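Long-range contact in ssDNA binding protein (Aeropyrum pernix, PDB 4PSN), which probably binds single-stranded DNA, which it is thought to enclose in a tunnel system formed between its subunits: residues R140-I152 with A160-L172. Residues are numbered along the deposited sequence; the frame is centred on the assembly and turned at random. Where two conformers were deposited one is given.
Sequences RIMYRGSDVGALI and ALVRGAVVEPTPL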
ATOM      1  N   ARG C 140      20.760 -10.188 -28.700  1.00 23.27           N
ATOM      2  CA  ARG C 140      20.311 -10.496 -27.351  1.00 22.56           C
ATOM      3  C   ARG C 140      21.438 -10.230 -26.352  1.00 20.23           C
ATOM      4  O   ARG C 140      22.610 -10.495 -26.635  1.00 22.30           O
ATOM      5  CB  ARG C 140      19.903 -11.969 -27.237  1.00 34.53           C
ATOM      6  CG  ARG C 140      18.530 -12.304 -27.812  1.00 51.73           C
ATOM      7  CD  ARG C 140      18.114 -13.722 -27.404  1.00 63.27           C
ATOM      8  NE  ARG C 140      19.274 -14.610 -27.303  1.00 69.42           N
ATOM      9  CZ  ARG C 140      19.732 -15.370 -28.297  1.00 75.63           C
ATOM     10  NH1 ARG C 140      19.121 -15.365 -29.477  1.00 75.03           N
ATOM     11  NH2 ARG C 140      20.805 -16.144 -28.114  1.00 78.42           N
ATOM     12  N   ILE C 141      21.080  -9.704 -25.189  1.00 16.00           N
ATOM     13  CA  ILE C 141      22.040  -9.511 -24.108  1.00 19.91           C
ATOM     14  C   ILE C 141      21.793 -10.565 -23.037  1.00 20.63           C
ATOM     15  O   ILE C 141      20.654 -10.841 -22.689  1.00 22.84           O
ATOM     16  CB  ILE C 141      21.905  -8.118 -23.489  1.00 18.97           C
ATOM     17  CG1 ILE C 141      22.051  -7.036 -24.569  1.00 20.27           C
ATOM     18  CG2 ILE C 141      22.965  -7.904 -22.424  1.00 19.07           C
ATOM     19  CD1 ILE C 141      21.786  -5.620 -24.048  1.00 17.20           C
HETATM   20  N   MSE C 142      22.871 -11.151 -22.525  1.00 17.02           N
HETATM   21  CA  MSE C 142      22.807 -12.155 -21.484  1.00 20.94           C
HETATM   22  C   MSE C 142      23.622 -11.753 -20.270  1.00 22.87           C
HETATM   23  O   MSE C 142      24.625 -11.057 -20.385  1.00 21.17           O
HETATM   24  CB  MSE C 142      23.425 -13.428 -22.031  1.00 26.95           C
HETATM   25  CG  MSE C 142      23.689 -13.291 -23.489  1.00 49.19           C
HETATM   26 SE   MSE C 142      22.453 -14.388 -24.443  1.00110.36          SE
HETATM   27  CE  MSE C 142      23.436 -16.019 -24.169  1.00 26.39           C
ATOM     28  N   TYR C 143      23.189 -12.237 -19.116  1.00 20.90           N
ATOM     29  CA  TYR C 143      23.897 -12.088 -17.863  1.00 19.91           C
ATOM     30  C   TYR C 143      23.794 -13.466 -17.193  1.00 28.31           C
ATOM     31  O   TYR C 143      22.703 -14.035 -17.106  1.00 23.60           O
ATOM     32  CB  TYR C 143      23.240 -11.010 -16.981  1.00 14.58           C
ATOM     33  CG  TYR C 143      24.071 -10.727 -15.756  1.00 20.76           C
ATOM     34  CD1 TYR C 143      25.379 -10.278 -15.893  1.00 25.21           C
ATOM     35  CD2 TYR C 143      23.582 -10.962 -14.468  1.00 20.44           C
ATOM     36  CE1 TYR C 143      26.170 -10.041 -14.797  1.00 28.19           C
ATOM     37  CE2 TYR C 143      24.382 -10.720 -13.341  1.00 19.41           C
ATOM     38  CZ  TYR C 143      25.677 -10.253 -13.528  1.00 25.31           C
ATOM     39  OH  TYR C 143      26.510 -10.001 -12.473  1.00 27.53           O
ATOM     40  N   ARG C 144      24.924 -14.015 -16.760  1.00 23.91           N
ATOM     41  CA  ARG C 144      24.935 -15.356 -16.166  1.00 25.56           C
ATOM     42  C   ARG C 144      24.366 -16.405 -17.139  1.00 26.29           C
ATOM     43  O   ARG C 144      23.720 -17.354 -16.717  1.00 30.55           O
ATOM     44  CB  ARG C 144      24.136 -15.376 -14.835  1.00 22.90           C
ATOM     45  CG  ARG C 144      24.562 -14.309 -13.830  1.00 23.88           C
ATOM     46  CD  ARG C 144      23.833 -14.423 -12.482  1.00 29.53           C
ATOM     47  NE  ARG C 144      24.344 -15.509 -11.632  1.00 27.37           N
ATOM     48  CZ  ARG C 144      23.721 -16.669 -11.429  1.00 29.87           C
ATOM     49  NH1 ARG C 144      24.269 -17.577 -10.636  1.00 36.83           N
ATOM     50  NH2 ARG C 144      22.556 -16.927 -12.014  1.00 27.99           N
ATOM     51  N   GLY C 145      24.591 -16.226 -18.437  1.00 25.35           N
ATOM     52  CA  GLY C 145      24.110 -17.176 -19.435  1.00 25.38           C
ATOM     53  C   GLY C 145      22.627 -17.090 -19.797  1.00 27.32           C
ATOM     54  O   GLY C 145      22.159 -17.774 -20.698  1.00 29.50           O
ATOM     55  N   SER C 146      21.883 -16.232 -19.114  1.00 21.27           N
ATOM     56  CA  SER C 146      20.444 -16.129 -19.314  1.00 26.07           C
ATOM     57  C   SER C 146      20.095 -14.852 -20.114  1.00 27.57           C
ATOM     58  O   SER C 146      20.776 -13.840 -19.975  1.00 23.06           O
ATOM     59  CB  SER C 146      19.781 -16.115 -17.925  1.00 29.98           C
ATOM     60  OG  SER C 146      18.416 -16.432 -17.992  1.00 41.54           O
ATOM     61  N   ASP C 147      19.044 -14.898 -20.936  1.00 25.13           N
ATOM     62  CA  ASP C 147      18.598 -13.731 -21.703  1.00 27.61           C
ATOM     63  C   ASP C 147      18.051 -12.641 -20.774  1.00 25.91           C
ATOM     64  O   ASP C 147      17.124 -12.889 -20.005  1.00 24.52           O
ATOM     65  CB  ASP C 147      17.517 -14.130 -22.717  1.00 36.70           C
ATOM     66  CG  ASP C 147      18.017 -15.141 -23.745  1.00 45.63           C
ATOM     67  OD1 ASP C 147      19.245 -15.275 -23.896  1.00 46.24           O
ATOM     68  OD2 ASP C 147      17.185 -15.800 -24.409  1.00 51.73           O
ATOM     69  N   VAL C 148      18.623 -11.440 -20.810  1.00 18.18           N
ATOM     70  CA  VAL C 148      18.118 -10.391 -19.908  1.00 14.73           C
ATOM     71  C   VAL C 148      17.794  -9.106 -20.686  1.00 16.23           C
ATOM     72  O   VAL C 148      17.299  -8.132 -20.117  1.00 17.79           O
ATOM     73  CB  VAL C 148      19.128 -10.062 -18.771  1.00 22.12           C
ATOM     74  CG1 VAL C 148      19.325 -11.269 -17.819  1.00 21.41           C
ATOM     75  CG2 VAL C 148      20.467  -9.586 -19.377  1.00 19.19           C
ATOM     76  N   GLY C 149      18.048  -9.098 -21.986  1.00 20.32           N
ATOM     77  CA  GLY C 149      17.860  -7.853 -22.719  1.00 20.83           C
ATOM     78  C   GLY C 149      18.165  -7.902 -24.198  1.00 18.51           C
ATOM     79  O   GLY C 149      18.317  -8.967 -24.784  1.00 22.71           O
ATOM     80  N   ALA C 150      18.259  -6.725 -24.809  1.00 17.76           N
ATOM     81  CA  ALA C 150      18.512  -6.628 -26.235  1.00 14.68           C
ATOM     82  C   ALA C 150      19.163  -5.302 -26.563  1.00 13.83           C
ATOM     83  O   ALA C 150      18.999  -4.319 -25.839  1.00 16.46           O
ATOM     84  CB  ALA C 150      17.211  -6.778 -27.041  1.00 20.02           C
ATOM     85  N   LEU C 151      19.860  -5.282 -27.688  1.00 17.53           N
ATOM     86  CA  LEU C 151      20.597  -4.116 -28.098  1.00 19.37           C
ATOM     87  C   LEU C 151      20.324  -3.990 -29.573  1.00 18.80           C
ATOM     88  O   LEU C 151      20.219  -4.994 -30.253  1.00 21.68           O
ATOM     89  CB  LEU C 151      22.072  -4.417 -27.886  1.00 26.84           C
ATOM     90  CG  LEU C 151      23.057  -3.315 -28.170  1.00 38.12           C
ATOM     91  CD1 LEU C 151      23.512  -2.760 -26.848  1.00 43.08           C
ATOM     92  CD2 LEU C 151      24.217  -3.889 -28.935  1.00 41.21           C
ATOM     93  N   ILE C 152      20.221  -2.771 -30.076  1.00 17.61           N
ATOM     94  CA  ILE C 152      20.074  -2.596 -31.509  1.00 19.99           C
ATOM     95  C   ILE C 152      21.125  -1.628 -32.020  1.00 17.39           C
ATOM     96  O   ILE C 152      21.362  -0.575 -31.438  1.00 17.60           O
ATOM     97  CB  ILE C 152      18.646  -2.128 -31.891  1.00 21.63           C
ATOM     98  CG1 ILE C 152      18.532  -1.925 -33.408  1.00 24.24           C
ATOM     99  CG2 ILE C 152      18.260  -0.844 -31.131  1.00 20.94           C
ATOM    100  CD1 ILE C 152      17.066  -1.831 -33.864  1.00 23.12           C
ATOM    101  N   ALA C 160      28.241   4.112 -35.703  1.00 17.93           N
ATOM    102  CA  ALA C 160      26.976   3.433 -35.467  1.00 20.58           C
ATOM    103  C   ALA C 160      26.227   4.086 -34.308  1.00 20.88           C
ATOM    104  O   ALA C 160      26.836   4.647 -33.406  1.00 20.99           O
ATOM    105  CB  ALA C 160      27.213   1.936 -35.173  1.00 18.96           C
ATOM    106  N   LEU C 161      24.904   3.994 -34.343  1.00 16.37           N
ATOM    107  CA  LEU C 161      24.082   4.320 -33.192  1.00 17.76           C
ATOM    108  C   LEU C 161      23.773   3.025 -32.453  1.00 25.02           C
ATOM    109  O   LEU C 161      23.440   2.011 -33.078  1.00 21.10           O
ATOM    110  CB  LEU C 161      22.782   4.953 -33.659  1.00 21.44           C
ATOM    111  CG  LEU C 161      22.967   6.203 -34.512  1.00 24.42           C
ATOM    112  CD1 LEU C 161      21.631   6.696 -35.033  1.00 24.06           C
ATOM    113  CD2 LEU C 161      23.649   7.286 -33.709  1.00 27.76           C
ATOM    114  N   VAL C 162      23.879   3.062 -31.128  1.00 19.28           N
ATOM    115  CA  VAL C 162      23.615   1.900 -30.309  1.00 23.09           C
ATOM    116  C   VAL C 162      22.614   2.290 -29.232  1.00 25.62           C
ATOM    117  O   VAL C 162      22.739   3.348 -28.625  1.00 23.92           O
ATOM    118  CB  VAL C 162      24.896   1.420 -29.613  1.00 19.73           C
ATOM    119  CG1 VAL C 162      24.605   0.172 -28.810  1.00 25.97           C
ATOM    120  CG2 VAL C 162      25.977   1.136 -30.655  1.00 26.88           C
ATOM    121  N   ARG C 163      21.612   1.447 -29.017  1.00 17.90           N
ATOM    122  CA  ARG C 163      20.729   1.609 -27.860  1.00 19.09           C
ATOM    123  C   ARG C 163      20.226   0.250 -27.416  1.00 16.67           C
ATOM    124  O   ARG C 163      20.348  -0.719 -28.148  1.00 15.56           O
ATOM    125  CB  ARG C 163      19.559   2.579 -28.126  1.00 25.26           C
ATOM    126  CG  ARG C 163      18.782   2.396 -29.414  1.00 31.42           C
ATOM    127  CD  ARG C 163      19.618   2.872 -30.599  1.00 43.00           C
ATOM    128  NE  ARG C 163      18.833   3.184 -31.787  1.00 43.61           N
ATOM    129  CZ  ARG C 163      19.135   2.754 -33.009  1.00 44.33           C
ATOM    130  NH1 ARG C 163      18.372   3.096 -34.040  1.00 52.90           N
ATOM    131  NH2 ARG C 163      20.201   1.980 -33.204  1.00 29.92           N
ATOM    132  N   GLY C 164      19.678   0.166 -26.220  1.00 18.28           N
ATOM    133  CA  GLY C 164      19.250  -1.133 -25.740  1.00 19.81           C
ATOM    134  C   GLY C 164      18.816  -1.065 -24.307  1.00 16.23           C
ATOM    135  O   GLY C 164      18.718   0.017 -23.741  1.00 15.27           O
ATOM    136  N   ALA C 165      18.557  -2.231 -23.718  1.00 17.48           N
ATOM    137  CA  ALA C 165      18.024  -2.286 -22.375  1.00 14.75           C
ATOM    138  C   ALA C 165      18.283  -3.675 -21.803  1.00 16.86           C
ATOM    139  O   ALA C 165      18.323  -4.636 -22.559  1.00 16.91           O
ATOM    140  CB  ALA C 165      16.511  -2.025 -22.423  1.00 13.24           C
ATOM    141  N   VAL C 166      18.447  -3.766 -20.478  1.00 18.49           N
ATOM    142  CA  VAL C 166      18.449  -5.059 -19.778  1.00 18.90           C
ATOM    143  C   VAL C 166      17.557  -4.947 -18.547  1.00 18.00           C
ATOM    144  O   VAL C 166      17.324  -3.850 -18.022  1.00 17.98           O
ATOM    145  CB  VAL C 166      19.876  -5.499 -19.343  1.00 21.34           C
ATOM    146  CG1 VAL C 166      20.807  -5.676 -20.570  1.00 17.42           C
ATOM    147  CG2 VAL C 166      20.467  -4.498 -18.386  1.00 17.88           C
ATOM    148  N   VAL C 167      17.046  -6.074 -18.080  0.64 20.18           N
ATOM    149  CA  VAL C 167      16.186  -6.078 -16.903  0.64 21.92           C
ATOM    150  C   VAL C 167      16.916  -6.629 -15.677  0.64 26.00           C
ATOM    151  O   VAL C 167      16.492  -6.404 -14.545  0.64 26.74           O
ATOM    152  CB  VAL C 167      14.905  -6.896 -17.140  0.64 20.79           C
ATOM    153  CG1 VAL C 167      14.134  -6.327 -18.310  0.64 21.96           C
ATOM    154  CG2 VAL C 167      15.250  -8.370 -17.370  0.64 20.47           C
ATOM    155  N   GLU C 168      18.011  -7.349 -15.908  1.00 22.36           N
ATOM    156  CA  GLU C 168      18.812  -7.911 -14.815  1.00 25.44           C
ATOM    157  C   GLU C 168      20.264  -7.642 -15.142  1.00 26.24           C
ATOM    158  O   GLU C 168      20.616  -7.592 -16.316  1.00 24.81           O
ATOM    159  CB  GLU C 168      18.618  -9.431 -14.717  1.00 27.25           C
ATOM    160  CG  GLU C 168      17.226  -9.868 -14.257  1.00 35.41           C
ATOM    161  CD  GLU C 168      17.007 -11.373 -14.434  1.00 48.69           C
ATOM    162  OE1 GLU C 168      17.980 -12.095 -14.771  1.00 53.83           O
ATOM    163  OE2 GLU C 168      15.863 -11.834 -14.242  1.00 53.89           O
ATOM    164  N   PRO C 169      21.127  -7.511 -14.118  1.00 23.57           N
ATOM    165  CA  PRO C 169      20.823  -7.690 -12.700  1.00 23.59           C
ATOM    166  C   PRO C 169      20.138  -6.471 -12.082  1.00 26.79           C
ATOM    167  O   PRO C 169      19.806  -6.507 -10.912  1.00 25.41           O
ATOM    168  CB  PRO C 169      22.204  -7.901 -12.063  1.00 20.95           C
ATOM    169  CG  PRO C 169      23.157  -7.148 -12.985  1.00 21.27           C
ATOM    170  CD  PRO C 169      22.575  -7.338 -14.361  1.00 21.19           C
ATOM    171  N   THR C 170      19.952  -5.416 -12.864  1.00 23.18           N
ATOM    172  CA  THR C 170      19.175  -4.261 -12.449  1.00 26.03           C
ATOM    173  C   THR C 170      18.677  -3.618 -13.746  1.00 23.02           C
ATOM    174  O   THR C 170      19.340  -3.723 -14.770  1.00 18.94           O
ATOM    175  CB  THR C 170      20.023  -3.274 -11.614  1.00 32.62           C
ATOM    176  OG1 THR C 170      19.166  -2.316 -10.983  1.00 32.21           O
ATOM    177  CG2 THR C 170      21.070  -2.559 -12.485  1.00 26.69           C
ATOM    178  N   PRO C 171      17.479  -3.022 -13.728  1.00 21.91           N
ATOM    179  CA  PRO C 171      16.952  -2.515 -15.004  1.00 22.23           C
ATOM    180  C   PRO C 171      17.718  -1.285 -15.515  1.00 21.27           C
ATOM    181  O   PRO C 171      17.820  -0.268 -14.813  1.00 18.41           O
ATOM    182  CB  PRO C 171      15.492  -2.170 -14.675  1.00 21.54           C
ATOM    183  CG  PRO C 171      15.165  -3.002 -13.437  1.00 19.86           C
ATOM    184  CD  PRO C 171      16.470  -2.977 -12.653  1.00 19.28           C
ATOM    185  N   LEU C 172      18.238  -1.396 -16.736  1.00 20.00           N
ATOM    186  CA  LEU C 172      19.092  -0.366 -17.337  1.00 22.56           C
ATOM    187  C   LEU C 172      18.702  -0.067 -18.770  1.00 20.42           C
ATOM    188  O   LEU C 172      18.404  -0.967 -19.551  1.00 22.52           O
ATOM    189  CB  LEU C 172      20.556  -0.801 -17.341  1.00 22.08           C
ATOM    190  CG  LEU C 172      21.203  -1.029 -15.980  1.00 25.64           C
ATOM    191  CD1 LEU C 172      22.551  -1.704 -16.171  1.00 24.78           C
ATOM    192  CD2 LEU C 172      21.360   0.304 -15.255  1.00 27.24           C
TER
HETATM  193  O   HOH W   1      20.591 -13.439 -15.178  1.00 29.42           O
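Val162 meets Leu151, CG1 lying 3.7 Å from Leu151 CD1, where strands 146-152 and 160-166 pair as a beta hairpin within the antiparallel sheet of the C-terminal domain. Next, Arg163 shows how one residue can hold a neighbouring strand twice. Its backbone exchanges two hydrogen bonds with Ile152, while its side chain, turned sharply about its CB-CG bond (chi2 -73°), runs over Ile152 CG2 and brings NH2 to Ile152 O in a weak bond of 3.3 Å; the stronger partner of NH2 is Thr154 OG1, to which it is hydrogen-bonded. A leucine here would probably leave Thr154 OG1 without its guanidinium mate and Ile152 CG2 less well covered. Gly164 lets the backbones close in, its CA 4.0 Å from Leu151 CA, and Ala165 and Ala150 exchange a pair of backbone hydrogen bonds, each donor N nearly in line with the other's C=O. Val166 sets CG1 against both CG2 and CD1 of Ile141, each 3.6 Å away. Past the strand, Val167 N still bonds to Val148 O, beside the classic bulge in which Val148 and Gly149 face Ile141. A water then links Glu168 OE1 to Tyr143 O. Finally the cis-peptide Pro169 forms a CH-pi contact, its CD 3.9 Å from the Tyr143 ring centroid and 17° off the normal.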